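F-actin-capping protein subunit alpha (Plasmodium berghei, PDB 7A0H) probably binds the fast-growing barbed ends of actin filaments as a homodimer and blocks the exchange of actin subunits there. Local coordinates at residues N56-P61 and I68-E73; V156-S161 and I177-Y182; S190-S195 and G211-V216; T229-E234 and N259-D264. One frame throughout, in Å; residues are numbered along the deposited sequence.

Interaction 1: residues N56-P61 and I68-E73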
loop_
_atom_site.group_PDB
_atom_site.type_symbol
_atom_site.label_atom_id
_atom_site.label_comp_id
_atom_site.label_asym_id
_atom_site.label_seq_id
_atom_site.Cartn_x
_atom_site.Cartn_y
_atom_site.Cartn_z
ATOM N N ASN A 56 12.553 8.642 -7.298
ATOM C CA ASN A 56 12.417 8.762 -5.857
ATOM C C ASN A 56 13.615 9.446 -5.246
ATOM O O ASN A 56 13.786 9.378 -4.021
ATOM C CB ASN A 56 12.200 7.401 -5.220
ATOM C CG ASN A 56 10.797 6.870 -5.486
ATOM O OD1 ASN A 56 9.808 7.432 -4.963
ATOM N ND2 ASN A 56 10.691 5.850 -6.354
ATOM N N TYR A 57 14.466 10.096 -6.048
ATOM C CA TYR A 57 15.528 10.896 -5.462
ATOM C C TYR A 57 16.224 10.047 -4.422
ATOM O O TYR A 57 16.379 10.466 -3.268
ATOM C CB TYR A 57 15.002 12.203 -4.818
ATOM C CG TYR A 57 14.368 13.093 -5.853
ATOM C CD1 TYR A 57 15.122 13.984 -6.594
ATOM C CD2 TYR A 57 13.037 12.991 -6.114
ATOM C CE1 TYR A 57 14.545 14.727 -7.602
ATOM C CE2 TYR A 57 12.451 13.746 -7.095
ATOM C CZ TYR A 57 13.200 14.625 -7.809
ATOM O OH TYR A 57 12.617 15.350 -8.780
ATOM N N ILE A 58 16.588 8.843 -4.836
ATOM C CA ILE A 58 17.321 7.878 -4.023
ATOM C C ILE A 58 18.720 8.420 -3.759
ATOM O O ILE A 58 19.409 8.904 -4.666
ATOM C CB ILE A 58 17.391 6.521 -4.763
ATOM C CG1 ILE A 58 16.057 5.750 -4.717
ATOM C CG2 ILE A 58 18.545 5.610 -4.295
ATOM C CD1 ILE A 58 15.428 5.784 -3.424
ATOM N N LEU A 59 19.202 8.174 -2.560
ATOM C CA LEU A 59 20.566 8.453 -2.175
ATOM C C LEU A 59 21.491 7.251 -2.251
ATOM O O LEU A 59 21.258 6.254 -1.569
ATOM C CB LEU A 59 20.611 8.917 -0.718
ATOM C CG LEU A 59 19.760 10.143 -0.281
ATOM C CD1 LEU A 59 20.114 10.397 1.185
ATOM C CD2 LEU A 59 20.092 11.283 -1.229
ATOM N N ILE A 60 22.630 7.443 -2.894
ATOM C CA ILE A 60 23.688 6.442 -2.940
ATOM C C ILE A 60 24.910 7.011 -2.244
ATOM O O ILE A 60 25.407 8.061 -2.626
ATOM C CB ILE A 60 24.029 6.006 -4.378
ATOM C CG1 ILE A 60 22.814 5.252 -4.897
ATOM C CG2 ILE A 60 25.286 5.152 -4.334
ATOM C CD1 ILE A 60 22.877 4.883 -6.314
ATOM N N PRO A 61 25.407 6.355 -1.232
ATOM C CA PRO A 61 26.574 6.866 -0.521
ATOM C C PRO A 61 27.820 6.830 -1.375
ATOM O O PRO A 61 28.070 5.878 -2.127
ATOM C CB PRO A 61 26.739 5.864 0.633
ATOM C CG PRO A 61 25.453 5.175 0.734
ATOM C CD PRO A 61 24.881 5.124 -0.637
ATOM N N ILE A 68 25.528 10.639 -3.684
ATOM C CA ILE A 68 25.092 10.928 -5.037
ATOM C C ILE A 68 23.599 10.846 -4.949
ATOM O O ILE A 68 23.072 9.940 -4.284
ATOM C CB ILE A 68 25.619 9.891 -6.067
ATOM C CG1 ILE A 68 27.139 9.919 -6.194
ATOM C CG2 ILE A 68 24.975 10.167 -7.414
ATOM C CD1 ILE A 68 27.616 11.201 -6.860
ATOM N N ILE A 69 22.907 11.764 -5.608
ATOM C CA ILE A 69 21.453 11.725 -5.595
ATOM C C ILE A 69 20.977 11.376 -6.986
ATOM O O ILE A 69 21.334 12.052 -7.958
ATOM C CB ILE A 69 20.842 13.034 -5.134
ATOM C CG1 ILE A 69 21.554 13.586 -3.897
ATOM C CG2 ILE A 69 19.395 12.770 -4.813
ATOM C CD1 ILE A 69 20.900 14.822 -3.464
ATOM N N ILE A 70 20.147 10.340 -7.077
ATOM C CA ILE A 70 19.718 9.824 -8.342
ATOM C C ILE A 70 18.406 10.446 -8.704
ATOM O O ILE A 70 17.427 10.219 -8.000
ATOM C CB ILE A 70 19.518 8.304 -8.293
ATOM C CG1 ILE A 70 20.667 7.518 -7.672
ATOM C CG2 ILE A 70 19.308 7.820 -9.662
ATOM C CD1 ILE A 70 21.970 7.768 -8.335
ATOM N N CYS A 71 18.334 11.138 -9.839
ATOM C CA CYS A 71 17.053 11.692 -10.285
ATOM C C CYS A 71 17.293 12.247 -11.677
ATOM O O CYS A 71 18.451 12.402 -12.078
ATOM C CB CYS A 71 16.577 12.824 -9.352
ATOM S SG CYS A 71 17.878 14.149 -9.166
ATOM N N LYS A 72 16.210 12.698 -12.340
ATOM C CA LYS A 72 16.376 13.277 -13.674
ATOM C C LYS A 72 17.449 14.336 -13.680
ATOM O O LYS A 72 18.322 14.362 -14.550
ATOM C CB LYS A 72 15.110 13.974 -14.149
ATOM C CG LYS A 72 13.900 13.179 -14.267
ATOM C CD LYS A 72 12.742 14.110 -14.539
ATOM C CE LYS A 72 11.464 13.294 -14.689
ATOM N NZ LYS A 72 10.313 14.180 -14.966
ATOM N N GLU A 73 17.330 15.279 -12.738
ATOM C CA GLU A 73 18.117 16.511 -12.738
ATOM C C GLU A 73 19.605 16.224 -12.569
ATOM O O GLU A 73 20.454 17.014 -13.022
ATOM C CB GLU A 73 17.542 17.422 -11.629
ATOM C CG GLU A 73 16.168 18.006 -12.016
ATOM C CD GLU A 73 14.915 17.165 -11.596
ATOM O OE1 GLU A 73 14.996 16.157 -10.844
ATOM O OE2 GLU A 73 13.805 17.527 -12.066
#
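I60 and I68 are joined by both backbone bonds of an antiparallel hydrogen-bonded pair, I60 N to I68 O at 2.9 Å and I68 N to I60 O at 2.8 Å. They mark the firm end of a two-stranded hairpin made of strands 58-62 and 66-70. L59 and I69 come next as a non-hydrogen-bonded pair, and then I70 N gives a nearly straight bond to I58 O. Packing is tight on the face that carries I60: its chain runs out extended (chi2 173°) and reaches diagonally, so that I60 CD1 lies 3.6 Å from I70 CD1. On the other face L59 and I69 lie side by side and point the same way, with L59 CD2 3.8 Å from I69 CG1. Beyond I70 side chains take over from the backbone. The side chain of Y57 sets off away from 68-73, but a chi1 of -63° puts CG beside the backbone N and brings the ring back to C71. There Y57 CE1 is 3.3 Å from C71 CB, while the cysteine sulfur meets the ring obliquely in a sulfur-aromatic contact. The partly exposed end is looser: Y57 OH donates to E73 OE1 over a long 3.3 Å, meeting the carboxylate on its syn side, with ring and carboxylate planes only 11° apart. The hairpin is wedged among larger elements: L59 and I69 rest on strand 154-167, I60, I68 and I70 touch strand 87-92, Y57 packs on F174 and L176 of strand 170-183, and I58 and I70 meet helix 39-55.

Interaction 2: residues V156-S161 and I177-Y182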
loop_
_atom_site.group_PDB
_atom_site.type_symbol
_atom_site.label_atom_id
_atom_site.label_comp_id
_atom_site.label_asym_id
_atom_site.label_seq_id
_atom_site.Cartn_x
_atom_site.Cartn_y
_atom_site.Cartn_z
ATOM N N VAL A 156 19.548 8.517 10.711
ATOM C CA VAL A 156 18.955 9.460 9.767
ATOM C C VAL A 156 20.013 9.854 8.731
ATOM O O VAL A 156 21.148 10.163 9.096
ATOM C CB VAL A 156 18.373 10.682 10.508
ATOM C CG1 VAL A 156 19.421 11.311 11.383
ATOM C CG2 VAL A 156 17.792 11.680 9.510
ATOM N N LYS A 157 19.646 9.778 7.434
ATOM C CA LYS A 157 20.551 10.142 6.338
ATOM C C LYS A 157 19.967 11.334 5.598
ATOM O O LYS A 157 18.804 11.271 5.161
ATOM C CB LYS A 157 20.778 8.973 5.359
ATOM C CG LYS A 157 21.447 7.704 5.990
ATOM C CD LYS A 157 21.633 6.558 4.962
ATOM C CE LYS A 157 22.512 5.428 5.522
ATOM N NZ LYS A 157 23.968 5.795 5.707
ATOM N N CYS A 158 20.777 12.403 5.456
ATOM C CA CYS A 158 20.332 13.701 4.955
ATOM C C CYS A 158 21.236 14.100 3.804
ATOM O O CYS A 158 22.454 13.859 3.825
ATOM C CB CYS A 158 20.370 14.815 6.037
ATOM S SG CYS A 158 19.680 16.469 5.479
ATOM N N ALA A 159 20.647 14.715 2.798
ATOM C CA ALA A 159 21.484 15.230 1.725
ATOM C C ALA A 159 20.750 16.377 1.060
ATOM O O ALA A 159 19.498 16.420 1.051
ATOM C CB ALA A 159 21.868 14.096 0.726
ATOM N N SER A 160 21.541 17.313 0.530
ATOM C CA SER A 160 21.005 18.450 -0.202
ATOM C C SER A 160 21.998 18.812 -1.301
ATOM O O SER A 160 23.217 18.692 -1.106
ATOM C CB SER A 160 20.822 19.719 0.682
ATOM O OG SER A 160 22.078 20.071 1.358
ATOM N N SER A 161 21.482 19.433 -2.368
ATOM C CA SER A 161 22.347 19.662 -3.507
ATOM C C SER A 161 21.728 20.748 -4.324
ATOM O O SER A 161 20.520 20.868 -4.310
ATOM C CB SER A 161 22.462 18.356 -4.372
ATOM O OG SER A 161 23.294 18.651 -5.464
ATOM N N ILE A 177 16.432 18.881 -1.210
ATOM C CA ILE A 177 16.744 18.381 0.135
ATOM C C ILE A 177 16.172 16.952 0.291
ATOM O O ILE A 177 14.989 16.728 0.001
ATOM C CB ILE A 177 16.168 19.259 1.249
ATOM C CG1 ILE A 177 16.618 20.712 1.108
ATOM C CG2 ILE A 177 16.626 18.705 2.634
ATOM C CD1 ILE A 177 15.857 21.756 2.199
ATOM N N CYS A 178 16.971 16.102 0.902
ATOM C CA CYS A 178 16.552 14.701 1.129
ATOM C C CYS A 178 16.846 14.255 2.537
ATOM O O CYS A 178 17.992 14.422 3.043
ATOM C CB CYS A 178 17.346 13.713 0.180
ATOM S SG CYS A 178 17.282 14.146 -1.499
ATOM N N CYS A 179 15.845 13.644 3.188
ATOM C CA CYS A 179 16.113 12.947 4.452
ATOM C C CYS A 179 15.391 11.598 4.439
ATOM O O CYS A 179 14.244 11.474 3.989
ATOM C CB CYS A 179 15.737 13.794 5.731
ATOM S SG CYS A 179 16.865 15.279 6.155
ATOM N N ASP A 180 16.098 10.597 4.942
ATOM C CA ASP A 180 15.665 9.216 5.030
ATOM C C ASP A 180 15.937 8.753 6.451
ATOM O O ASP A 180 17.049 8.946 6.979
ATOM C CB ASP A 180 16.415 8.303 4.036
ATOM C CG ASP A 180 15.977 8.517 2.581
ATOM O OD1 ASP A 180 14.788 8.628 2.215
ATOM O OD2 ASP A 180 16.888 8.590 1.786
ATOM N N ARG A 181 14.932 8.167 7.071
ATOM C CA ARG A 181 14.980 7.720 8.458
ATOM C C ARG A 181 14.918 6.196 8.484
ATOM O O ARG A 181 14.175 5.590 7.720
ATOM C CB ARG A 181 13.798 8.344 9.195
ATOM C CG ARG A 181 13.893 9.932 9.270
ATOM C CD ARG A 181 12.632 10.669 9.915
ATOM N NE ARG A 181 12.308 10.092 11.208
ATOM C CZ ARG A 181 11.282 9.278 11.432
ATOM N NH1 ARG A 181 10.427 8.982 10.470
ATOM N NH2 ARG A 181 11.118 8.761 12.635
ATOM N N TYR A 182 15.728 5.589 9.344
ATOM C CA TYR A 182 15.874 4.161 9.470
ATOM C C TYR A 182 15.612 3.764 10.905
ATOM O O TYR A 182 16.197 4.340 11.832
ATOM C CB TYR A 182 17.294 3.709 9.041
ATOM C CG TYR A 182 17.504 3.992 7.584
ATOM C CD1 TYR A 182 17.181 3.032 6.608
ATOM C CD2 TYR A 182 17.921 5.254 7.169
ATOM C CE1 TYR A 182 17.322 3.304 5.270
ATOM C CE2 TYR A 182 18.061 5.552 5.831
ATOM C CZ TYR A 182 17.743 4.588 4.885
ATOM O OH TYR A 182 17.869 4.924 3.572
#
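C158 has its SG anti to the backbone N (chi1 -175°), whereas in C179 the sulfur is swung beside the backbone N (chi1 -72°), and these two settings turn the sulfurs toward each other across neighbouring strands. Both cysteines were modelled in two conformers, and the 3.1 Å between C158 SG and C179 SG belongs to one of them, so it is no firm measure; a disulfide between the two has been seen in this protein. The backbone suits such a link. C158 and C179 form a non-hydrogen-bonded antiparallel pair, where the CA atoms come as near as 4.3 Å. The hydrogen-bonded pairs on either side hold the register: K157 N gives a straight bond to D180 O at 2.8 Å, D180 N answers to K157 O, and A159 and C178 exchange a second pair, with C178 N only 2.6 Å from A159 O. Together they form part of the hairpin of strands 154-167 and 170-183, the first two strands of the five-stranded antiparallel sheet of this capping-protein subunit. On the face opposite C158 and C179, which also carries C178, the K157 chain crosses the Y182 side chain at about a right angle, and its CD lies 3.8 Å from Y182 CE2, obliquely to the ring. Next to it D180 turns its charge to another strand, forming a salt bridge with R193, while R181 hydrogen-bonds to S190 from the face of C158 and C179. On that same face C179 packs on P285 and R181 on I283, both of the second subunit.

Interaction 3: residues S190-S195 and G211-V216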
loop_
_atom_site.group_PDB
_atom_site.type_symbol
_atom_site.label_atom_id
_atom_site.label_comp_id
_atom_site.label_asym_id
_atom_site.label_seq_id
_atom_site.Cartn_x
_atom_site.Cartn_y
_atom_site.Cartn_z
ATOM N N SER A 190 11.100 6.247 6.594
ATOM C CA SER A 190 10.453 7.360 5.917
ATOM C C SER A 190 11.416 7.977 4.927
ATOM O O SER A 190 12.655 7.924 5.094
ATOM C CB SER A 190 9.990 8.467 6.897
ATOM O OG SER A 190 11.052 8.863 7.780
ATOM N N SER A 191 10.812 8.660 3.945
ATOM C CA SER A 191 11.542 9.641 3.151
ATOM C C SER A 191 10.872 11.024 3.145
ATOM O O SER A 191 9.648 11.153 3.007
ATOM C CB SER A 191 11.649 9.169 1.737
ATOM O OG SER A 191 10.305 9.046 1.267
ATOM N N TRP A 192 11.709 12.038 3.282
ATOM C CA TRP A 192 11.402 13.439 3.019
ATOM C C TRP A 192 12.226 13.880 1.823
ATOM O O TRP A 192 13.456 13.728 1.805
ATOM C CB TRP A 192 11.709 14.283 4.250
ATOM C CG TRP A 192 11.612 15.817 4.135
ATOM C CD1 TRP A 192 12.598 16.670 3.719
ATOM C CD2 TRP A 192 10.498 16.635 4.456
ATOM N NE1 TRP A 192 12.179 17.946 3.767
ATOM C CE2 TRP A 192 10.892 17.983 4.221
ATOM C CE3 TRP A 192 9.213 16.374 4.946
ATOM C CZ2 TRP A 192 10.039 19.068 4.434
ATOM C CZ3 TRP A 192 8.362 17.458 5.188
ATOM C CH2 TRP A 192 8.787 18.796 4.918
ATOM N N ARG A 193 11.532 14.387 0.823
ATOM C CA ARG A 193 12.098 14.901 -0.415
ATOM C C ARG A 193 11.471 16.279 -0.724
ATOM O O ARG A 193 10.252 16.392 -0.946
ATOM C CB ARG A 193 11.828 13.904 -1.568
ATOM C CG ARG A 193 12.571 12.555 -1.476
ATOM C CD ARG A 193 13.938 12.804 -1.353
ATOM N NE ARG A 193 14.820 11.687 -1.393
ATOM C CZ ARG A 193 15.182 10.923 -0.381
ATOM N NH1 ARG A 193 14.696 11.100 0.815
ATOM N NH2 ARG A 193 16.068 9.936 -0.605
ATOM N N SER A 194 12.295 17.318 -0.776
ATOM C CA SER A 194 11.813 18.700 -0.984
ATOM C C SER A 194 12.551 19.302 -2.173
ATOM O O SER A 194 13.786 19.494 -2.130
ATOM C CB SER A 194 12.018 19.561 0.279
ATOM O OG SER A 194 11.616 20.915 0.037
ATOM N N SER A 195 11.836 19.579 -3.233
ATOM C CA SER A 195 12.521 19.898 -4.463
ATOM C C SER A 195 11.993 21.174 -5.076
ATOM O O SER A 195 10.772 21.423 -5.062
ATOM C CB SER A 195 12.423 18.649 -5.509
ATOM O OG SER A 195 11.064 18.375 -5.787
ATOM N N GLY A 211 7.816 24.269 -6.395
ATOM C CA GLY A 211 8.361 23.282 -5.495
ATOM C C GLY A 211 7.388 22.153 -5.266
ATOM O O GLY A 211 6.173 22.257 -5.512
ATOM N N THR A 212 7.963 21.034 -4.793
ATOM C CA THR A 212 7.187 19.855 -4.408
ATOM C C THR A 212 7.783 19.277 -3.142
ATOM O O THR A 212 9.007 19.139 -3.034
ATOM C CB THR A 212 7.190 18.819 -5.533
ATOM O OG1 THR A 212 6.707 19.417 -6.752
ATOM C CG2 THR A 212 6.331 17.534 -5.182
ATOM N N ILE A 213 6.939 19.029 -2.159
ATOM C CA ILE A 213 7.366 18.371 -0.935
ATOM C C ILE A 213 6.648 17.021 -0.813
ATOM O O ILE A 213 5.414 16.966 -0.743
ATOM C CB ILE A 213 7.105 19.246 0.315
ATOM C CG1 ILE A 213 7.949 20.564 0.240
ATOM C CG2 ILE A 213 7.465 18.461 1.513
ATOM C CD1 ILE A 213 7.774 21.471 1.447
ATOM N N ASP A 214 7.435 15.950 -0.743
ATOM C CA ASP A 214 6.939 14.569 -0.698
ATOM C C ASP A 214 7.271 13.977 0.654
ATOM O O ASP A 214 8.433 14.014 1.073
ATOM C CB ASP A 214 7.578 13.735 -1.782
ATOM C CG ASP A 214 6.959 13.977 -3.186
ATOM O OD1 ASP A 214 5.709 14.080 -3.307
ATOM O OD2 ASP A 214 7.745 14.012 -4.185
ATOM N N VAL A 215 6.262 13.479 1.362
ATOM C CA VAL A 215 6.465 12.795 2.637
ATOM C C VAL A 215 5.914 11.374 2.479
ATOM O O VAL A 215 4.770 11.208 2.033
ATOM C CB VAL A 215 5.737 13.495 3.779
ATOM C CG1 VAL A 215 6.261 13.009 5.104
ATOM C CG2 VAL A 215 5.989 14.980 3.713
ATOM N N VAL A 216 6.720 10.360 2.817
ATOM C CA VAL A 216 6.298 8.970 2.631
ATOM C C VAL A 216 6.611 8.213 3.896
ATOM O O VAL A 216 7.798 8.086 4.269
ATOM C CB VAL A 216 7.005 8.230 1.466
ATOM C CG1 VAL A 216 6.322 6.835 1.235
ATOM C CG2 VAL A 216 7.031 9.020 0.181
HETATM O O HOH W 1 9.556 11.446 -0.025
HETATM O O HOH W 2 10.117 16.534 -3.826
#
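W192 leans across strand 211-216 toward I213 and V215 on the same face of the sheet. From its CB the side chain leaves with CG anti to the backbone N (chi1 173°), and the indole's six-membered ring does the touching. CE3, like CZ3, is 3.7 Å from V215 CG2. At the far end CH2 meets I213 CG2 at 3.7 Å; this methyl stands over the ring face, 21° off the normal, a CH-pi contact. Helix 243-266 also touches the indole through E258 and V261, as does P285 of the second subunit. Three hydrogen-bonded pairs, S191 with V216, R193 with D214 and S195 with T212, stitch the strands together. On the reverse face S191 OG shares a water with D214 O, weakly bound at the latter, and S195 OG holds another. R193 NH1 bonds back to W192 O from above the carbonyl plane and pairs with D180; R193 NE bonds to Y57 O, and D214 pairs with R230. The chemistry implies a sheet largely apolar around W192, I213 and V215, although S190 and S194 bond to R181, W196 and E258 there, and more polar, with two waters, around R193 and D214.

Interaction 4: residues T229-E234 and N259-D264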
loop_
_atom_site.group_PDB
_atom_site.type_symbol
_atom_site.label_atom_id
_atom_site.label_comp_id
_atom_site.label_asym_id
_atom_site.label_seq_id
_atom_site.Cartn_x
_atom_site.Cartn_y
_atom_site.Cartn_z
ATOM N N THR A 229 2.248 11.608 1.218
ATOM C CA THR A 229 1.633 12.934 1.212
ATOM C C THR A 229 2.495 13.915 0.439
ATOM O O THR A 229 3.736 13.859 0.464
ATOM C CB THR A 229 1.391 13.497 2.595
ATOM O OG1 THR A 229 2.608 13.529 3.310
ATOM C CG2 THR A 229 0.456 12.620 3.322
ATOM N N ARG A 230 1.790 14.784 -0.279
ATOM C CA ARG A 230 2.386 15.679 -1.230
ATOM C C ARG A 230 1.788 17.081 -1.140
ATOM O O ARG A 230 0.575 17.249 -1.096
ATOM C CB ARG A 230 2.203 15.112 -2.648
ATOM C CG ARG A 230 2.423 16.146 -3.697
ATOM C CD ARG A 230 2.443 15.542 -5.046
ATOM N NE ARG A 230 3.767 14.991 -5.210
ATOM C CZ ARG A 230 4.168 14.291 -6.253
ATOM N NH1 ARG A 230 3.310 14.028 -7.221
ATOM N NH2 ARG A 230 5.436 13.874 -6.295
ATOM N N LYS A 231 2.643 18.072 -1.151
ATOM C CA LYS A 231 2.208 19.437 -1.379
ATOM C C LYS A 231 3.116 20.072 -2.435
ATOM O O LYS A 231 4.333 19.877 -2.420
ATOM C CB LYS A 231 2.162 20.233 -0.076
ATOM C CG LYS A 231 1.194 21.344 -0.230
ATOM C CD LYS A 231 0.925 21.967 1.105
ATOM C CE LYS A 231 -0.145 22.992 1.015
ATOM N NZ LYS A 231 -0.126 23.749 2.307
ATOM N N VAL A 232 2.482 20.711 -3.394
ATOM C CA VAL A 232 3.075 21.429 -4.497
ATOM C C VAL A 232 2.901 22.943 -4.249
ATOM O O VAL A 232 1.825 23.381 -3.844
ATOM C CB VAL A 232 2.355 21.009 -5.793
ATOM C CG1 VAL A 232 2.885 21.884 -6.898
ATOM C CG2 VAL A 232 2.641 19.592 -6.139
ATOM N N PHE A 233 3.915 23.729 -4.588
ATOM C CA PHE A 233 3.988 25.178 -4.377
ATOM C C PHE A 233 4.455 25.901 -5.643
ATOM O O PHE A 233 5.376 25.402 -6.332
ATOM C CB PHE A 233 5.004 25.529 -3.260
ATOM C CG PHE A 233 4.731 24.867 -1.950
ATOM C CD1 PHE A 233 3.821 25.405 -1.056
ATOM C CD2 PHE A 233 5.359 23.679 -1.609
ATOM C CE1 PHE A 233 3.558 24.785 0.120
ATOM C CE2 PHE A 233 5.080 23.078 -0.364
ATOM C CZ PHE A 233 4.216 23.615 0.459
ATOM N N GLU A 234 3.902 27.114 -5.885
ATOM C CA GLU A 234 4.295 27.988 -6.998
ATOM C C GLU A 234 4.270 29.462 -6.553
ATOM O O GLU A 234 3.203 30.063 -6.427
ATOM C CB GLU A 234 3.390 27.772 -8.211
ATOM C CG GLU A 234 3.737 28.724 -9.404
ATOM C CD GLU A 234 3.028 28.343 -10.704
ATOM O OE1 GLU A 234 2.660 27.169 -10.881
ATOM O OE2 GLU A 234 2.833 29.220 -11.556
ATOM N N ASN A 259 7.540 24.957 6.466
ATOM C CA ASN A 259 6.716 25.259 7.639
ATOM C C ASN A 259 5.242 24.988 7.354
ATOM O O ASN A 259 4.516 24.530 8.222
ATOM C CB ASN A 259 6.864 26.773 8.026
ATOM C CG ASN A 259 8.069 27.047 8.919
ATOM O OD1 ASN A 259 8.419 26.202 9.745
ATOM N ND2 ASN A 259 8.701 28.256 8.770
ATOM N N ASP A 260 4.775 25.306 6.149
ATOM C CA ASP A 260 3.356 25.105 5.826
ATOM C C ASP A 260 2.995 23.613 5.800
ATOM O O ASP A 260 1.885 23.239 6.210
ATOM C CB ASP A 260 3.068 25.842 4.502
ATOM C CG ASP A 260 1.582 25.764 4.048
ATOM O OD1 ASP A 260 0.631 25.882 4.882
ATOM O OD2 ASP A 260 1.374 25.628 2.799
ATOM N N VAL A 261 3.924 22.734 5.365
ATOM C CA VAL A 261 3.650 21.283 5.389
ATOM C C VAL A 261 3.631 20.788 6.833
ATOM O O VAL A 261 2.756 20.006 7.242
ATOM C CB VAL A 261 4.704 20.510 4.547
ATOM C CG1 VAL A 261 4.610 18.983 4.804
ATOM C CG2 VAL A 261 4.561 20.800 3.053
ATOM N N LEU A 262 4.578 21.266 7.632
ATOM C CA LEU A 262 4.589 20.927 9.046
ATOM C C LEU A 262 3.262 21.266 9.663
ATOM O O LEU A 262 2.675 20.478 10.408
ATOM C CB LEU A 262 5.684 21.699 9.744
ATOM C CG LEU A 262 6.025 21.277 11.153
ATOM C CD1 LEU A 262 7.319 21.934 11.610
ATOM C CD2 LEU A 262 4.904 21.664 12.053
ATOM N N TYR A 263 2.741 22.415 9.315
ATOM C CA TYR A 263 1.461 22.802 9.868
ATOM C C TYR A 263 0.376 21.863 9.372
ATOM O O TYR A 263 -0.473 21.442 10.149
ATOM C CB TYR A 263 1.163 24.236 9.482
ATOM C CG TYR A 263 -0.224 24.623 9.879
ATOM C CD1 TYR A 263 -0.492 25.223 11.104
ATOM C CD2 TYR A 263 -1.288 24.374 9.012
ATOM C CE1 TYR A 263 -1.802 25.591 11.439
ATOM C CE2 TYR A 263 -2.579 24.703 9.333
ATOM C CZ TYR A 263 -2.846 25.304 10.557
ATOM O OH TYR A 263 -4.153 25.608 10.843
ATOM N N ASP A 264 0.394 21.544 8.070
ATOM C CA ASP A 264 -0.601 20.634 7.506
ATOM C C ASP A 264 -0.606 19.274 8.175
ATOM O O ASP A 264 -1.661 18.722 8.468
ATOM C CB ASP A 264 -0.330 20.441 6.027
ATOM C CG ASP A 264 -0.780 21.583 5.230
ATOM O OD1 ASP A 264 -1.654 22.300 5.747
ATOM O OD2 ASP A 264 -0.326 21.712 4.077
#
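K231 and F233 reach from the last strand of the five-stranded sheet to helix 243-266, which packs against that sheet, the two short segments running roughly antiparallel (144°); their axes pass 10.0 Å apart, a helix-on-sheet packing edged by a salt-bridge network of K231, D260 and D264. Going along the helix, N259 makes no contact with the strand and packs on L286 of the second subunit. D260 comes next, with its CG anti to the backbone N (chi1 -178°), which carries the carboxylate toward the strand. It forms a salt bridge with K231, although the 2.5 Å between D260 OD2 and K231 NZ is very short and D260 was modelled in two conformers, so the exact length is doubtful. In the same conformer D260 OD2 also lies at the edge of the F233 ring, near CE1. V261 supplies the buried, apolar part: its CG2 comes to the ring edge, 3.8 Å from F233 CZ, and sits 4.0 Å from K231 CB. V261 also touches I213 on the adjoining strand and I284 of the second subunit. One helical turn after D260, D264 takes the second charge position, and its backbone N bonds to D260 O. The lysine, extended beyond CG, thus brings one ammonium between two carboxylates, which probably keeps all three groups ionised. The D264 bond is the clearer of the two: K231 NZ lies 2.7 Å from D264 OD2, on the syn side and 17° out of the carboxylate plane.

How the interactions relate
Interactions 2, 3 and 4 draw on one five-stranded sheet: 2 and 3 are successive hairpins within it, and 4 joins its last strand to helix 243-266. Interaction 1 is a separate hairpin set against the same sheet, tied to interaction 3 by the bond from R193 NE to Y57 O (2.7 Å) and to interaction 2 by L59 packing on C178. The centres of interactions 1 to 3 all lie about 6 to 8 Å from the chain centre, that of interaction 4 about 15 Å out. Their chemistry differs: isoleucine packing in 1, cysteines in 2, an indole opposite a hydrated face in 3, and a salt-bridge network in 4. Interactions 2, 3 and 4 all touch the second subunit.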